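Side-chain contacts in O-methyltransferase (Saccharopolyspora spinosa, PDB 4CE0), which probably transfers a methyl group from S-adenosyl-L-methionine to the 4'-hydroxyl of the rhamnose of spinosyn, with the help of a bound magnesium ion: residues Arg161-Pro164 against Asp169-Pro172; Lys14-Thr19 against Cys90-Ala95; Thr145-Phe150 against Gly154-Gln159. All coordinates share one frame; numbering follows the deposited sequence.

Contact 1: Arg161-Pro164 against Asp169-Pro172; sequences RFLP and DTLP
Leu163 and Thr170 meet flank to flank, their side chains sliding past each other in opposite directions, with CG of Leu163 4.1 Å from CB of Thr170. Beside this pair the methyl CG2 of Thr170 approaches the backbone oxygen of Pro164, at 3.4 Å from that O. CD2 of Leu163 also reaches CD2 of Leu171, 4.3 Å away.

A water joins the two sides: it lies 2.8 Å from O of Leu163 and 2.7 Å from OG1 of Thr170. The threonine torsion explains this division of labour. With chi1 at 57°, OG1 sits between the backbone N and the carbonyl carbon, where it also hydrogen-bonds to O of Trp166, while CG2 is left to face Pro164. The hydroxyl is thus tied both to the residue just ahead of its helix, Trp166, and, through the water, to the strand.

The contact illustrates how a short helix can fold back on the strand that precedes it in a Rossmann-like methyltransferase. The Leu171 side chain lies about 4 Å from that of Phe167, which binds S-adenosyl-L-homocysteine. Strand 160-164 is an outermost strand of the sheet within this chain and hydrogen-bonds to strand 107-111, whose Val110 touches both Leu163 and Leu171. Helix 189-199 packs against Leu171 through Ser195 and Asn198.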
ATOM      1  N   ARG A 161     -18.110   2.546  11.783  1.00 26.29           N
ATOM      2  CA  ARG A 161     -19.099   1.836  12.612  1.00 19.04           C
ATOM      3  C   ARG A 161     -19.634   0.601  11.903  1.00 28.93           C
ATOM      4  O   ARG A 161     -19.794   0.557  10.668  1.00 20.90           O
ATOM      5  CB  ARG A 161     -20.244   2.766  12.989  1.00 23.21           C
ATOM      6  CG  ARG A 161     -19.764   3.951  13.827  1.00 25.26           C
ATOM      7  CD  ARG A 161     -20.912   4.837  14.313  1.00 30.45           C
ATOM      8  NE  ARG A 161     -21.813   4.121  15.231  1.00 39.95           N
ATOM      9  CZ  ARG A 161     -22.741   4.708  15.995  1.00 38.57           C
ATOM     10  NH1 ARG A 161     -22.896   6.028  15.981  1.00 30.06           N
ATOM     11  NH2 ARG A 161     -23.529   3.976  16.766  1.00 39.30           N
ATOM     12  N   PHE A 162     -19.846  -0.438  12.690  1.00 16.41           N
ATOM     13  CA  PHE A 162     -20.263  -1.710  12.142  1.00 22.96           C
ATOM     14  C   PHE A 162     -21.697  -1.958  12.511  1.00 23.85           C
ATOM     15  O   PHE A 162     -22.101  -1.673  13.621  1.00 24.23           O
ATOM     16  CB  PHE A 162     -19.353  -2.819  12.651  1.00 26.71           C
ATOM     17  CG  PHE A 162     -17.896  -2.580  12.340  1.00 25.60           C
ATOM     18  CD1 PHE A 162     -17.090  -1.859  13.222  1.00 26.91           C
ATOM     19  CD2 PHE A 162     -17.323  -3.080  11.168  1.00 24.72           C
ATOM     20  CE1 PHE A 162     -15.739  -1.634  12.949  1.00 29.54           C
ATOM     21  CE2 PHE A 162     -15.944  -2.853  10.877  1.00 19.81           C
ATOM     22  CZ  PHE A 162     -15.167  -2.138  11.762  1.00 24.88           C
ATOM     23  N   LEU A 163     -22.480  -2.450  11.551  1.00 23.02           N
ATOM     24  CA  LEU A 163     -23.871  -2.802  11.803  1.00 16.22           C
ATOM     25  C   LEU A 163     -24.057  -4.267  11.455  1.00 25.64           C
ATOM     26  O   LEU A 163     -24.350  -4.591  10.289  1.00 23.75           O
ATOM     27  CB  LEU A 163     -24.786  -1.918  10.974  1.00 20.24           C
ATOM     28  CG  LEU A 163     -26.293  -1.957  11.209  1.00 26.20           C
ATOM     29  CD1 LEU A 163     -26.657  -1.745  12.674  1.00 34.29           C
ATOM     30  CD2 LEU A 163     -26.947  -0.879  10.309  1.00 26.63           C
ATOM     31  N   PRO A 164     -23.883  -5.161  12.456  1.00 23.74           N
ATOM     32  CA  PRO A 164     -23.920  -6.612  12.226  1.00 29.59           C
ATOM     33  C   PRO A 164     -25.344  -7.171  12.282  1.00 36.24           C
ATOM     34  O   PRO A 164     -26.070  -6.870  13.224  1.00 31.86           O
ATOM     35  CB  PRO A 164     -23.082  -7.153  13.392  1.00 26.25           C
ATOM     36  CG  PRO A 164     -23.383  -6.219  14.509  1.00 26.84           C
ATOM     37  CD  PRO A 164     -23.453  -4.854  13.840  1.00 30.76           C
ATOM     38  N   ASP A 169     -33.305  -7.513   9.439  1.00 38.41           N
ATOM     39  CA  ASP A 169     -33.375  -7.234  10.867  1.00 42.96           C
ATOM     40  C   ASP A 169     -32.824  -5.843  11.171  1.00 47.17           C
ATOM     41  O   ASP A 169     -33.434  -5.087  11.938  1.00 44.48           O
ATOM     42  CB  ASP A 169     -32.587  -8.286  11.656  1.00 46.57           C
ATOM     43  CG  ASP A 169     -33.191  -9.679  11.549  1.00 49.13           C
ATOM     44  OD1 ASP A 169     -34.420  -9.758  11.402  1.00 48.55           O
ATOM     45  OD2 ASP A 169     -32.445 -10.688  11.622  1.00 54.17           O
ATOM     46  N   THR A 170     -31.679  -5.505  10.556  1.00 37.84           N
ATOM     47  CA  THR A 170     -30.893  -4.350  10.987  1.00 32.63           C
ATOM     48  C   THR A 170     -31.238  -3.006  10.353  1.00 30.80           C
ATOM     49  O   THR A 170     -31.047  -1.970  10.991  1.00 28.51           O
ATOM     50  CB  THR A 170     -29.368  -4.575  10.769  1.00 34.60           C
ATOM     51  OG1 THR A 170     -29.110  -4.879   9.382  1.00 32.18           O
ATOM     52  CG2 THR A 170     -28.884  -5.696  11.637  1.00 33.11           C
ATOM     53  N   LEU A 171     -31.694  -2.999   9.105  1.00 30.86           N
ATOM     54  CA  LEU A 171     -31.850  -1.737   8.371  1.00 24.85           C
ATOM     55  C   LEU A 171     -33.137  -0.967   8.679  1.00 32.78           C
ATOM     56  O   LEU A 171     -33.146   0.266   8.631  1.00 31.28           O
ATOM     57  CB  LEU A 171     -31.744  -1.980   6.854  1.00 25.62           C
ATOM     58  CG  LEU A 171     -30.444  -2.607   6.330  1.00 24.05           C
ATOM     59  CD1 LEU A 171     -30.430  -2.595   4.832  1.00 24.22           C
ATOM     60  CD2 LEU A 171     -29.252  -1.838   6.858  1.00 28.64           C
ATOM     61  N   PRO A 172     -34.232  -1.676   9.016  1.00 39.68           N
ATOM     62  CA  PRO A 172     -35.434  -0.873   9.301  1.00 41.20           C
ATOM     63  C   PRO A 172     -35.251   0.122  10.442  1.00 41.46           C
ATOM     64  O   PRO A 172     -35.838   1.211  10.414  1.00 41.89           O
ATOM     65  CB  PRO A 172     -36.483  -1.926   9.653  1.00 43.36           C
ATOM     66  CG  PRO A 172     -36.072  -3.149   8.874  1.00 34.62           C
ATOM     67  CD  PRO A 172     -34.536  -3.118   8.930  1.00 34.08           C
TER
HETATM   68  O   HOH W   1     -26.550  -5.627   8.921  1.00 25.26           O

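Contact 2: Lys14-Thr19 against Cys90-Ala95; sequences KVLTNT and CIFMRA
A helix end packed on the flank of another helix is the element at work here: Leu16, in the last turn of the N-terminal helix 6-16, projects onto helix 88-100 of the Rossmann-like core. Its two methyl groups divide between neighbouring residues of that helix. CD1 lies 3.7 Å from CB of Phe92 and 4.0 Å from CD1 of the same ring, so it rests where the ring joins its stem, the two side chains crossing at about a right angle. CD2 turns to Ile91, meeting the branch methyl CG2 at 4.1 Å.

Torsions set out the receiving surface. Phe92 holds its CG anti to the backbone N (chi1 -174°), and Ile91 places CG2 likewise, which leaves the leucine fork spread over both. All three side chains are buried, and the contact between them is wholly apolar.

Just beyond Leu16 the helix stops in a Schellman motif: Asn18 takes positive phi, its N bonds to O of Val15 at 2.9 Å, and N of Thr19 reaches back to O of Lys14 at 2.9 Å.

Tyr153 covers Leu16 and Ile91 together, while Phe92 also packs on Leu12 and Lys13 of helix 6-16 and on Gln64 of helix 56-73. Across the dimer interface, Val15 touches Val15 of the second subunit, so this helix lies between the core and the partner chain.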
ATOM      1  N   LYS A  14      -4.236  -0.527  -5.320  1.00 17.82           N
ATOM      2  CA  LYS A  14      -3.388  -1.650  -5.681  1.00 25.38           C
ATOM      3  C   LYS A  14      -3.305  -2.636  -4.526  1.00 24.12           C
ATOM      4  O   LYS A  14      -3.363  -3.852  -4.715  1.00 23.11           O
ATOM      5  CB  LYS A  14      -1.974  -1.160  -6.012  1.00 23.02           C
ATOM      6  CG  LYS A  14      -1.814  -0.423  -7.342  1.00 22.32           C
ATOM      7  CD  LYS A  14      -0.372   0.137  -7.384  1.00 27.72           C
ATOM      8  CE  LYS A  14       0.017   0.798  -8.708  1.00 33.84           C
ATOM      9  NZ  LYS A  14      -0.646   2.120  -8.886  1.00 38.26           N
ATOM     10  N   VAL A  15      -3.146  -2.107  -3.316  1.00 16.23           N
ATOM     11  CA  VAL A  15      -3.046  -2.974  -2.144  1.00 23.05           C
ATOM     12  C   VAL A  15      -4.351  -3.740  -1.838  1.00 21.97           C
ATOM     13  O   VAL A  15      -4.322  -4.936  -1.609  1.00 22.28           O
ATOM     14  CB  VAL A  15      -2.613  -2.171  -0.909  1.00 22.43           C
ATOM     15  CG1 VAL A  15      -2.412  -3.100   0.273  1.00 25.71           C
ATOM     16  CG2 VAL A  15      -1.333  -1.381  -1.248  1.00 29.42           C
ATOM     17  N   LEU A  16      -5.482  -3.046  -1.817  1.00 18.28           N
ATOM     18  CA  LEU A  16      -6.751  -3.673  -1.457  1.00 22.07           C
ATOM     19  C   LEU A  16      -7.172  -4.782  -2.436  1.00 14.48           C
ATOM     20  O   LEU A  16      -7.838  -5.732  -2.053  1.00 19.95           O
ATOM     21  CB  LEU A  16      -7.851  -2.608  -1.417  1.00 14.24           C
ATOM     22  CG  LEU A  16      -7.763  -1.628  -0.272  1.00 19.08           C
ATOM     23  CD1 LEU A  16      -8.652  -0.381  -0.540  1.00 18.98           C
ATOM     24  CD2 LEU A  16      -8.167  -2.317   0.991  1.00 16.77           C
ATOM     25  N   THR A  17      -6.810  -4.627  -3.706  1.00 18.36           N
ATOM     26  CA  THR A  17      -7.030  -5.659  -4.721  1.00 20.51           C
ATOM     27  C   THR A  17      -5.885  -6.687  -4.791  1.00 26.15           C
ATOM     28  O   THR A  17      -5.923  -7.612  -5.597  1.00 17.13           O
ATOM     29  CB  THR A  17      -7.108  -5.026  -6.098  1.00 17.87           C
ATOM     30  OG1 THR A  17      -5.974  -4.179  -6.246  1.00 23.57           O
ATOM     31  CG2 THR A  17      -8.400  -4.188  -6.267  1.00 14.60           C
ATOM     32  N   ASN A  18      -4.868  -6.489  -3.961  1.00 27.97           N
ATOM     33  CA  ASN A  18      -3.658  -7.308  -3.950  1.00 24.46           C
ATOM     34  C   ASN A  18      -2.962  -7.460  -5.295  1.00 27.49           C
ATOM     35  O   ASN A  18      -2.559  -8.558  -5.669  1.00 24.94           O
ATOM     36  CB  ASN A  18      -3.959  -8.674  -3.374  1.00 28.46           C
ATOM     37  CG  ASN A  18      -2.685  -9.434  -2.955  1.00 39.74           C
ATOM     38  OD1 ASN A  18      -1.665  -8.840  -2.591  1.00 39.48           O
ATOM     39  ND2 ASN A  18      -2.752 -10.751  -3.020  1.00 31.64           N
ATOM     40  N   THR A  19      -2.813  -6.361  -6.021  1.00 23.34           N
ATOM     41  CA  THR A  19      -2.049  -6.383  -7.267  1.00 26.87           C
ATOM     42  C   THR A  19      -0.565  -6.319  -6.962  1.00 29.75           C
ATOM     43  O   THR A  19       0.246  -6.580  -7.841  1.00 34.57           O
ATOM     44  CB  THR A  19      -2.382  -5.213  -8.226  1.00 42.85           C
ATOM     45  OG1 THR A  19      -1.891  -3.980  -7.678  1.00 50.67           O
ATOM     46  CG2 THR A  19      -3.865  -5.109  -8.456  1.00 35.79           C
ATOM     47  N   CYS A  90     -15.068  -0.604   2.082  1.00 21.86           N
ATOM     48  CA  CYS A  90     -15.273   0.274   3.215  1.00 13.65           C
ATOM     49  C   CYS A  90     -13.980   0.856   3.738  1.00 13.63           C
ATOM     50  O   CYS A  90     -13.931   2.029   4.132  1.00 14.21           O
ATOM     51  CB  CYS A  90     -15.949  -0.504   4.331  1.00 17.86           C
ATOM     52  SG  CYS A  90     -17.693  -0.857   3.983  1.00 26.81           S
ATOM     53  N   ILE A  91     -12.938   0.041   3.786  1.00 15.57           N
ATOM     54  CA  ILE A  91     -11.603   0.573   4.121  1.00 15.43           C
ATOM     55  C   ILE A  91     -11.243   1.722   3.178  1.00 17.09           C
ATOM     56  O   ILE A  91     -10.778   2.791   3.617  1.00 15.19           O
ATOM     57  CB  ILE A  91     -10.538  -0.520   4.078  1.00 12.14           C
ATOM     58  CG1 ILE A  91     -10.775  -1.510   5.218  1.00 16.92           C
ATOM     59  CG2 ILE A  91      -9.126   0.041   4.256  1.00 12.80           C
ATOM     60  CD1 ILE A  91     -10.067  -2.807   5.036  1.00 15.18           C
ATOM     61  N   PHE A  92     -11.492   1.519   1.888  1.00 10.39           N
ATOM     62  CA  PHE A  92     -11.193   2.551   0.919  1.00 11.06           C
ATOM     63  C   PHE A  92     -11.959   3.840   1.164  1.00 15.85           C
ATOM     64  O   PHE A  92     -11.366   4.902   1.168  1.00 11.25           O
ATOM     65  CB  PHE A  92     -11.445   2.079  -0.510  1.00 16.52           C
ATOM     66  CG  PHE A  92     -11.004   3.064  -1.526  1.00 14.63           C
ATOM     67  CD1 PHE A  92      -9.636   3.276  -1.743  1.00 17.53           C
ATOM     68  CD2 PHE A  92     -11.933   3.814  -2.239  1.00 20.32           C
ATOM     69  CE1 PHE A  92      -9.215   4.195  -2.679  1.00 17.13           C
ATOM     70  CE2 PHE A  92     -11.529   4.741  -3.172  1.00 24.84           C
ATOM     71  CZ  PHE A  92     -10.153   4.927  -3.404  1.00 21.91           C
ATOM     72  N   MET A  93     -13.265   3.753   1.424  1.00 21.48           N
ATOM     73  CA  MET A  93     -14.024   4.976   1.693  1.00 18.98           C
ATOM     74  C   MET A  93     -13.453   5.687   2.919  1.00 10.60           C
ATOM     75  O   MET A  93     -13.338   6.912   2.953  1.00 19.56           O
ATOM     76  CB  MET A  93     -15.510   4.668   1.908  1.00 17.45           C
ATOM     77  CG  MET A  93     -16.162   4.064   0.728  1.00 15.00           C
ATOM     78  SD  MET A  93     -17.954   4.011   0.875  1.00 25.12           S
ATOM     79  CE  MET A  93     -18.105   2.593   1.904  1.00 25.47           C
ATOM     80  N   ARG A  94     -13.094   4.923   3.925  1.00 12.68           N
ATOM     81  CA  ARG A  94     -12.520   5.531   5.134  1.00 15.69           C
ATOM     82  C   ARG A  94     -11.186   6.186   4.786  1.00 16.90           C
ATOM     83  O   ARG A  94     -10.821   7.244   5.324  1.00 12.28           O
ATOM     84  CB  ARG A  94     -12.339   4.497   6.233  1.00 14.50           C
ATOM     85  CG  ARG A  94     -11.551   4.994   7.494  1.00 20.09           C
ATOM     86  CD  ARG A  94     -12.259   6.057   8.297  1.00 15.70           C
ATOM     87  NE  ARG A  94     -11.398   6.696   9.309  1.00 15.51           N
ATOM     88  CZ  ARG A  94     -10.729   7.838   9.126  1.00 25.15           C
ATOM     89  NH1 ARG A  94     -10.755   8.479   7.959  1.00 21.98           N
ATOM     90  NH2 ARG A  94     -10.007   8.342  10.108  1.00 29.14           N
ATOM     91  N   ALA A  95     -10.473   5.581   3.849  1.00 17.13           N
ATOM     92  CA  ALA A  95      -9.149   6.120   3.484  1.00 10.45           C
ATOM     93  C   ALA A  95      -9.301   7.415   2.675  1.00 16.28           C
ATOM     94  O   ALA A  95      -8.486   8.326   2.802  1.00 14.75           O
ATOM     95  CB  ALA A  95      -8.349   5.102   2.733  1.00 10.02           C
TER

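Contact 3: Thr145-Phe150 against Gly154-Gln159; sequences TVRQNF and GLLDEQ
Leu156 extends its side chain with CG anti to the backbone N (chi1 -179°), and Arg147 bends at its third torsion (chi3 68°), so that the arginine's flat end swings over one methyl of the leucine, CD2. The setting is the end of helix 143-152, where a Schellman motif turns the chain toward strand 160-164; Gly154, with positive phi, is the residue that leaves the helix. The motif ends the helix, and the residues after it fold back on the helix they have just left before strand 160-164 begins.

The backbone of the turn is held by Phe150, whose O accepts from N of Leu155 at 3.0 Å. The N-H points well at the oxygen, yet the donor stands above the carbonyl plane, 37° out of it. After this bond Leu156 forms the centre of an inverse gamma turn, closed by a weak bond from N of Asp157 to O of Leu155.

Phe150 is met in two places. CB of Leu156 lies 4.0 Å from CB of Phe150, packing on the stem of the phenylalanine, and O of Leu155 lies at the edge of the Phe150 ring, near its plane, 3.6 Å from CD2 of Phe150. The Phe150 ring also packs on Ile91 of helix 88-100.

Arg147 and Leu156 cross at about a right angle, partly covering each other. The leucine also touches the helix backbone, its CD2 being 3.5 Å from O of Arg147. That same methyl sits over one face of the guanidinium, displaced toward its rim, and comes 3.5 Å from NH2 of Arg147.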
ATOM      1  N   THR A 145     -12.633 -10.336  12.080  1.00 27.81           N
ATOM      2  CA  THR A 145     -11.699 -10.357  10.950  1.00 28.54           C
ATOM      3  C   THR A 145     -11.713  -9.028  10.187  1.00 30.42           C
ATOM      4  O   THR A 145     -10.654  -8.451   9.898  1.00 24.91           O
ATOM      5  CB  THR A 145     -12.029 -11.510   9.991  1.00 33.07           C
ATOM      6  OG1 THR A 145     -11.884 -12.767  10.678  1.00 30.56           O
ATOM      7  CG2 THR A 145     -11.099 -11.459   8.754  1.00 43.39           C
ATOM      8  N   VAL A 146     -12.908  -8.523   9.888  1.00 28.29           N
ATOM      9  CA  VAL A 146     -13.027  -7.218   9.242  1.00 32.59           C
ATOM     10  C   VAL A 146     -12.404  -6.092  10.088  1.00 25.43           C
ATOM     11  O   VAL A 146     -11.757  -5.203   9.548  1.00 22.42           O
ATOM     12  CB  VAL A 146     -14.513  -6.844   8.918  1.00 21.39           C
ATOM     13  CG1 VAL A 146     -14.581  -5.486   8.214  1.00 21.04           C
ATOM     14  CG2 VAL A 146     -15.196  -7.924   8.058  1.00 21.60           C
ATOM     15  N   ARG A 147     -12.648  -6.097  11.398  1.00 25.02           N
ATOM     16  CA  ARG A 147     -12.084  -5.093  12.303  1.00 27.26           C
ATOM     17  C   ARG A 147     -10.532  -5.127  12.189  1.00 26.09           C
ATOM     18  O   ARG A 147      -9.874  -4.075  12.072  1.00 20.93           O
ATOM     19  CB  ARG A 147     -12.535  -5.345  13.780  1.00 25.96           C
ATOM     20  CG  ARG A 147     -13.790  -4.539  14.266  1.00 37.83           C
ATOM     21  CD  ARG A 147     -14.130  -4.700  15.813  1.00 29.49           C
ATOM     22  NE  ARG A 147     -13.108  -4.086  16.687  1.00 39.64           N
ATOM     23  CZ  ARG A 147     -13.104  -2.797  17.025  1.00 43.30           C
ATOM     24  NH1 ARG A 147     -14.074  -1.966  16.597  1.00 42.59           N
ATOM     25  NH2 ARG A 147     -12.129  -2.317  17.784  1.00 41.06           N
ATOM     26  N   GLN A 148      -9.960  -6.335  12.256  1.00 19.62           N
ATOM     27  CA  GLN A 148      -8.518  -6.553  12.139  1.00 29.45           C
ATOM     28  C   GLN A 148      -8.011  -5.961  10.800  1.00 26.30           C
ATOM     29  O   GLN A 148      -6.962  -5.294  10.750  1.00 28.12           O
ATOM     30  CB  GLN A 148      -8.176  -8.058  12.219  1.00 36.72           C
ATOM     31  CG  GLN A 148      -8.276  -8.697  13.634  1.00 46.65           C
ATOM     32  CD  GLN A 148      -8.181 -10.245  13.630  1.00 68.25           C
ATOM     33  OE1 GLN A 148      -8.489 -10.909  12.631  1.00 74.25           O
ATOM     34  NE2 GLN A 148      -7.759 -10.820  14.771  1.00 62.31           N
ATOM     35  N   ASN A 149      -8.754  -6.219   9.723  1.00 24.69           N
ATOM     36  CA  ASN A 149      -8.390  -5.721   8.395  1.00 26.26           C
ATOM     37  C   ASN A 149      -8.296  -4.201   8.398  1.00 24.63           C
ATOM     38  O   ASN A 149      -7.343  -3.658   7.879  1.00 25.44           O
ATOM     39  CB  ASN A 149      -9.365  -6.230   7.323  1.00 20.46           C
ATOM     40  CG  ASN A 149      -9.202  -7.714   7.068  1.00 21.92           C
ATOM     41  OD1 ASN A 149      -8.185  -8.301   7.455  1.00 18.60           O
ATOM     42  ND2 ASN A 149     -10.186  -8.326   6.436  1.00 18.98           N
ATOM     43  N   PHE A 150      -9.256  -3.515   9.017  1.00 20.36           N
ATOM     44  CA  PHE A 150      -9.206  -2.050   9.057  1.00 17.05           C
ATOM     45  C   PHE A 150      -7.940  -1.617   9.803  1.00 21.07           C
ATOM     46  O   PHE A 150      -7.283  -0.628   9.409  1.00 20.81           O
ATOM     47  CB  PHE A 150     -10.430  -1.445   9.748  1.00 19.83           C
ATOM     48  CG  PHE A 150     -11.565  -1.061   8.831  1.00 19.11           C
ATOM     49  CD1 PHE A 150     -12.495  -2.013   8.434  1.00 13.87           C
ATOM     50  CD2 PHE A 150     -11.758   0.262   8.439  1.00 11.89           C
ATOM     51  CE1 PHE A 150     -13.587  -1.686   7.606  1.00 18.06           C
ATOM     52  CE2 PHE A 150     -12.851   0.617   7.603  1.00 18.05           C
ATOM     53  CZ  PHE A 150     -13.770  -0.369   7.194  1.00 18.99           C
ATOM     54  N   GLY A 154      -4.280   1.005   9.610  1.00 19.61           N
ATOM     55  CA  GLY A 154      -4.319   2.089  10.563  1.00 24.41           C
ATOM     56  C   GLY A 154      -5.600   2.912  10.476  1.00 23.73           C
ATOM     57  O   GLY A 154      -5.598   4.099  10.765  1.00 20.74           O
ATOM     58  N   LEU A 155      -6.711   2.281  10.097  1.00 24.96           N
ATOM     59  CA  LEU A 155      -7.967   3.016   9.933  1.00 21.29           C
ATOM     60  C   LEU A 155      -9.122   2.516  10.790  1.00 26.69           C
ATOM     61  O   LEU A 155     -10.263   2.804  10.478  1.00 20.59           O
ATOM     62  CB  LEU A 155      -8.393   3.023   8.467  1.00 21.51           C
ATOM     63  CG  LEU A 155      -7.420   3.786   7.565  1.00 21.62           C
ATOM     64  CD1 LEU A 155      -7.680   3.427   6.129  1.00 22.09           C
ATOM     65  CD2 LEU A 155      -7.536   5.307   7.765  1.00 26.22           C
ATOM     66  N   LEU A 156      -8.836   1.793  11.873  1.00 26.33           N
ATOM     67  CA  LEU A 156      -9.904   1.308  12.738  1.00 21.70           C
ATOM     68  C   LEU A 156     -10.143   2.337  13.822  1.00 29.65           C
ATOM     69  O   LEU A 156      -9.589   2.222  14.893  1.00 33.40           O
ATOM     70  CB  LEU A 156      -9.542  -0.049  13.340  1.00 27.66           C
ATOM     71  CG  LEU A 156     -10.612  -0.656  14.258  1.00 30.12           C
ATOM     72  CD1 LEU A 156     -11.884  -0.890  13.477  1.00 32.89           C
ATOM     73  CD2 LEU A 156     -10.119  -1.970  14.880  1.00 32.63           C
ATOM     74  N   ASP A 157     -10.926   3.366  13.526  1.00 26.87           N
ATOM     75  CA  ASP A 157     -11.103   4.470  14.482  1.00 27.01           C
ATOM     76  C   ASP A 157     -12.575   4.899  14.622  1.00 26.05           C
ATOM     77  O   ASP A 157     -13.492   4.158  14.246  1.00 21.10           O
ATOM     78  CB  ASP A 157     -10.192   5.650  14.109  1.00 30.76           C
ATOM     79  CG  ASP A 157     -10.652   6.415  12.876  1.00 39.47           C
ATOM     80  OD1 ASP A 157     -11.494   5.897  12.105  1.00 28.77           O
ATOM     81  OD2 ASP A 157     -10.153   7.556  12.687  1.00 44.97           O
ATOM     82  N   GLU A 158     -12.799   6.087  15.166  1.00 17.67           N
ATOM     83  CA  GLU A 158     -14.165   6.546  15.541  1.00 25.55           C
ATOM     84  C   GLU A 158     -15.055   6.791  14.331  1.00 26.27           C
ATOM     85  O   GLU A 158     -16.286   6.852  14.455  1.00 19.13           O
ATOM     86  CB  GLU A 158     -14.096   7.849  16.328  1.00 31.10           C
ATOM     87  CG  GLU A 158     -13.153   8.870  15.667  1.00 42.29           C
ATOM     88  CD  GLU A 158     -13.346  10.294  16.165  1.00 62.64           C
ATOM     89  OE1 GLU A 158     -14.254  10.517  17.003  1.00 69.53           O
ATOM     90  OE2 GLU A 158     -12.584  11.187  15.716  1.00 66.28           O
ATOM     91  N   GLN A 159     -14.450   6.936  13.149  1.00 19.31           N
ATOM     92  CA  GLN A 159     -15.214   7.229  11.943  1.00 18.74           C
ATOM     93  C   GLN A 159     -15.695   5.988  11.204  1.00 18.67           C
ATOM     94  O   GLN A 159     -16.220   6.087  10.100  1.00 28.82           O
ATOM     95  CB  GLN A 159     -14.379   8.091  11.001  1.00 26.65           C
ATOM     96  CG  GLN A 159     -14.198   9.525  11.469  1.00 27.18           C
ATOM     97  CD  GLN A 159     -13.429  10.355  10.452  1.00 20.21           C
ATOM     98  OE1 GLN A 159     -12.219  10.580  10.593  1.00 24.09           O
ATOM     99  NE2 GLN A 159     -14.113  10.783   9.411  1.00 20.81           N
TER

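In the fold
Contacts 1 and 3 follow one another along the chain and meet at Phe162: its CZ lies 3.7 Å from CG of Arg147 and 3.9 Å from CD1 of Leu156, so strand 160-164 receives the packing of the preceding helix and loop. Contacts 2 and 3 are joined by charge, NH2 of Arg94 pairing with OD2 of Asp157 at 2.7 Å, and by CZ of Phe150 against CB of Cys90 at 3.6 Å. Contacts 1 and 2 do not touch, their centres being about 22 Å apart. The bound S-adenosyl-L-homocysteine stands off from all three, about 6 Å from the Thr170 side chain, about 8 Å from that of Leu16 and about 10 Å from that of Phe150.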